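Local coordinates for protein cytokinin riboside 5'-monophosphate phosphoribohydrolase (Corynebacterium glutamicum, PDB 5WQ3) that belongs to a possible lysine decarboxylase family of the SLOG clan and has a Rossmann-like fold built on a parallel sheet, at residues K161-F166 / T192-V197. Sequence-based numbering, arbitrary orientation. Where two conformers were deposited one is given.
Sequences KYSQAF and TNFPIV
Phe194 lays its ring against the backbone of 163-166 and turns an edge to the ring of Phe166. From CB, 4.1 Å from Gln164 O, the side chain runs with CG anti to the backbone N (chi1 -161°), bringing the ring over the peptide between Gln164 and Ala165. CG and CD2 face Gln164 O and C, CD1 meets Ala165 CA, and CE2 comes 3.3 Å from Ser163 O. Farther out, Phe194 CE1 packs on Ala165 C and comes 3.6 Å from Phe166 CD1, which Phe194 CZ also meets. In one of two conformers of Phe166, the pair is T-shaped, planes at 80°, Phe166 giving its face. A flat apolar ring suits Phe194, covering a peptide and offering an edge, and Phe166, presenting a face; both touch Val182 of helix 173-188. Small Ala165 lets Pro195 come close, Ala165 CB lying 3.7 Å from Pro195 CG. Pro195 needs no N-H here, since only its carbonyl joins the cross-segment bonds: Phe166 N donates to Pro195 O (3.1 Å), Val197 N to Phe166 O (2.9 Å). These bonds flanking Ile196 start the parallel pairing of strands 166-168 and 196-199, linked through helix 173-188: the beta-alpha-beta unit of a Rossmann-type sheet.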
ATOM      1  N   LYS C 161      68.824   0.850  11.483  1.00 22.77           N
ATOM      2  CA  LYS C 161      69.632  -0.213  12.102  1.00 19.78           C
ATOM      3  C   LYS C 161      70.031  -1.325  11.089  1.00 20.01           C
ATOM      4  O   LYS C 161      71.098  -1.898  11.236  1.00 19.53           O
ATOM      5  CB  LYS C 161      68.854  -0.863  13.288  1.00 21.63           C
ATOM      6  CG  LYS C 161      69.734  -1.750  14.174  1.00 21.19           C
ATOM      7  CD  LYS C 161      68.957  -2.292  15.367  1.00 26.76           C
ATOM      8  CE  LYS C 161      69.849  -3.165  16.233  1.00 28.00           C
ATOM      9  NZ  LYS C 161      69.055  -3.897  17.250  1.00 31.08           N
ATOM     10  N   TYR C 162      69.189  -1.658  10.109  1.00 18.33           N
ATOM     11  CA  TYR C 162      69.403  -2.802   9.235  1.00 18.87           C
ATOM     12  C   TYR C 162      69.578  -2.517   7.782  1.00 18.04           C
ATOM     13  O   TYR C 162      69.503  -3.411   7.002  1.00 20.10           O
ATOM     14  CB  TYR C 162      68.259  -3.793   9.407  1.00 22.84           C
ATOM     15  CG  TYR C 162      68.169  -4.275  10.834  1.00 22.48           C
ATOM     16  CD1 TYR C 162      69.115  -5.131  11.337  1.00 24.40           C
ATOM     17  CD2 TYR C 162      67.149  -3.797  11.704  1.00 23.63           C
ATOM     18  CE1 TYR C 162      69.078  -5.553  12.679  1.00 22.84           C
ATOM     19  CE2 TYR C 162      67.098  -4.205  13.032  1.00 19.80           C
ATOM     20  CZ  TYR C 162      68.058  -5.088  13.501  1.00 22.42           C
ATOM     21  OH  TYR C 162      67.995  -5.525  14.785  1.00 21.82           O
ATOM     22  N   SER C 163      69.820  -1.263   7.420  1.00 19.01           N
ATOM     23  CA  SER C 163      70.320  -0.894   6.107  1.00 20.33           C
ATOM     24  C   SER C 163      71.514   0.069   6.294  1.00 17.65           C
ATOM     25  O   SER C 163      71.748   0.545   7.379  1.00 18.42           O
ATOM     26  CB  SER C 163      69.208  -0.304   5.269  1.00 20.62           C
ATOM     27  OG  SER C 163      69.012   1.036   5.615  1.00 21.20           O
ATOM     28  N   GLN C 164      72.304   0.298   5.266  1.00 19.74           N
ATOM     29  CA  GLN C 164      73.522   1.136   5.369  1.00 19.78           C
ATOM     30  C   GLN C 164      73.533   2.262   4.303  1.00 20.11           C
ATOM     31  O   GLN C 164      74.539   2.887   4.079  1.00 18.04           O
ATOM     32  CB  GLN C 164      74.758   0.253   5.179  1.00 20.99           C
ATOM     33  CG  GLN C 164      74.871  -0.878   6.228  1.00 19.84           C
ATOM     34  CD  GLN C 164      74.030  -2.110   5.944  1.00 20.73           C
ATOM     35  OE1 GLN C 164      74.034  -2.656   4.841  1.00 18.31           O
ATOM     36  NE2 GLN C 164      73.378  -2.631   6.994  1.00 19.61           N
ATOM     37  N   ALA C 165      72.406   2.530   3.693  1.00 17.38           N
ATOM     38  CA  ALA C 165      72.324   3.621   2.714  1.00 18.87           C
ATOM     39  C   ALA C 165      70.854   3.891   2.531  1.00 19.36           C
ATOM     40  O   ALA C 165      70.040   3.006   2.737  1.00 19.16           O
ATOM     41  CB  ALA C 165      72.953   3.205   1.372  1.00 18.53           C
ATOM     42  N   PHE C 166      70.512   5.149   2.214  0.50 16.17           N
ATOM     43  CA  PHE C 166      69.165   5.577   1.906  0.50 15.75           C
ATOM     44  C   PHE C 166      69.203   6.210   0.492  0.50 16.67           C
ATOM     45  O   PHE C 166      70.030   7.080   0.217  0.50 15.34           O
ATOM     46  CB  PHE C 166      68.664   6.697   2.836  0.50 14.33           C
ATOM     47  CG  PHE C 166      67.968   6.250   4.124  0.50 13.95           C
ATOM     48  CD1 PHE C 166      67.989   4.949   4.554  0.50 12.35           C
ATOM     49  CD2 PHE C 166      67.361   7.217   4.953  0.50 14.18           C
ATOM     50  CE1 PHE C 166      67.386   4.593   5.760  0.50 12.80           C
ATOM     51  CE2 PHE C 166      66.763   6.876   6.157  0.50 13.21           C
ATOM     52  CZ  PHE C 166      66.781   5.536   6.570  0.50 12.28           C
ATOM     53  N   THR C 192      77.494   6.123  10.373  1.00 23.83           N
ATOM     54  CA  THR C 192      78.768   6.360   9.774  1.00 27.83           C
ATOM     55  C   THR C 192      78.735   5.593   8.454  1.00 24.64           C
ATOM     56  O   THR C 192      78.218   4.481   8.410  1.00 24.32           O
ATOM     57  CB  THR C 192      79.843   5.741  10.686  1.00 32.89           C
ATOM     58  OG1 THR C 192      79.947   6.509  11.884  1.00 38.34           O
ATOM     59  CG2 THR C 192      81.160   5.723  10.019  1.00 36.51           C
ATOM     60  N   ASN C 193      79.313   6.174   7.397  1.00 24.99           N
ATOM     61  CA  ASN C 193      79.495   5.525   6.106  1.00 25.24           C
ATOM     62  C   ASN C 193      78.144   5.124   5.550  1.00 23.07           C
ATOM     63  O   ASN C 193      77.916   3.928   5.181  1.00 19.61           O
ATOM     64  CB  ASN C 193      80.386   4.296   6.219  1.00 28.24           C
ATOM     65  CG  ASN C 193      81.796   4.618   6.714  1.00 31.74           C
ATOM     66  OD1 ASN C 193      82.281   4.022   7.695  1.00 35.33           O
ATOM     67  ND2 ASN C 193      82.478   5.500   6.002  1.00 29.60           N
ATOM     68  N   PHE C 194      77.251   6.115   5.536  1.00 18.68           N
ATOM     69  CA  PHE C 194      75.826   5.870   5.283  1.00 19.17           C
ATOM     70  C   PHE C 194      75.456   6.812   4.160  1.00 17.82           C
ATOM     71  O   PHE C 194      75.032   7.891   4.428  1.00 18.17           O
ATOM     72  CB  PHE C 194      75.009   6.147   6.532  1.00 17.41           C
ATOM     73  CG  PHE C 194      73.647   5.516   6.540  1.00 19.11           C
ATOM     74  CD1 PHE C 194      72.633   5.990   5.717  1.00 19.61           C
ATOM     75  CD2 PHE C 194      73.368   4.449   7.392  1.00 18.74           C
ATOM     76  CE1 PHE C 194      71.387   5.389   5.682  1.00 19.75           C
ATOM     77  CE2 PHE C 194      72.105   3.848   7.386  1.00 19.97           C
ATOM     78  CZ  PHE C 194      71.100   4.325   6.526  1.00 20.28           C
ATOM     79  N   PRO C 195      75.668   6.410   2.917  1.00 19.17           N
ATOM     80  CA  PRO C 195      75.422   7.334   1.787  1.00 19.23           C
ATOM     81  C   PRO C 195      73.933   7.625   1.556  1.00 18.38           C
ATOM     82  O   PRO C 195      73.042   6.822   1.869  1.00 15.63           O
ATOM     83  CB  PRO C 195      76.072   6.611   0.602  1.00 19.97           C
ATOM     84  CG  PRO C 195      76.093   5.186   1.005  1.00 20.14           C
ATOM     85  CD  PRO C 195      76.352   5.209   2.475  1.00 18.75           C
ATOM     86  N   ILE C 196      73.659   8.800   0.988  1.00 16.63           N
ATOM     87  CA  ILE C 196      72.332   9.278   0.891  1.00 17.42           C
ATOM     88  C   ILE C 196      72.238   9.777  -0.519  1.00 18.25           C
ATOM     89  O   ILE C 196      73.065  10.624  -0.935  1.00 18.87           O
ATOM     90  CB  ILE C 196      72.052  10.442   1.865  1.00 18.13           C
ATOM     91  CG1 ILE C 196      72.214   9.996   3.339  1.00 17.92           C
ATOM     92  CG2 ILE C 196      70.650  11.000   1.570  1.00 20.22           C
ATOM     93  CD1 ILE C 196      72.213  11.151   4.300  1.00 18.81           C
ATOM     94  N   VAL C 197      71.280   9.246  -1.251  1.00 19.47           N
ATOM     95  CA  VAL C 197      71.153   9.628  -2.666  1.00 21.18           C
ATOM     96  C   VAL C 197      69.757  10.095  -2.975  1.00 23.14           C
ATOM     97  O   VAL C 197      68.778   9.470  -2.492  1.00 18.69           O
ATOM     98  CB  VAL C 197      71.437   8.452  -3.610  1.00 20.67           C
ATOM     99  CG1 VAL C 197      71.403   8.941  -5.068  1.00 22.44           C
ATOM    100  CG2 VAL C 197      72.770   7.835  -3.280  1.00 19.26           C
TER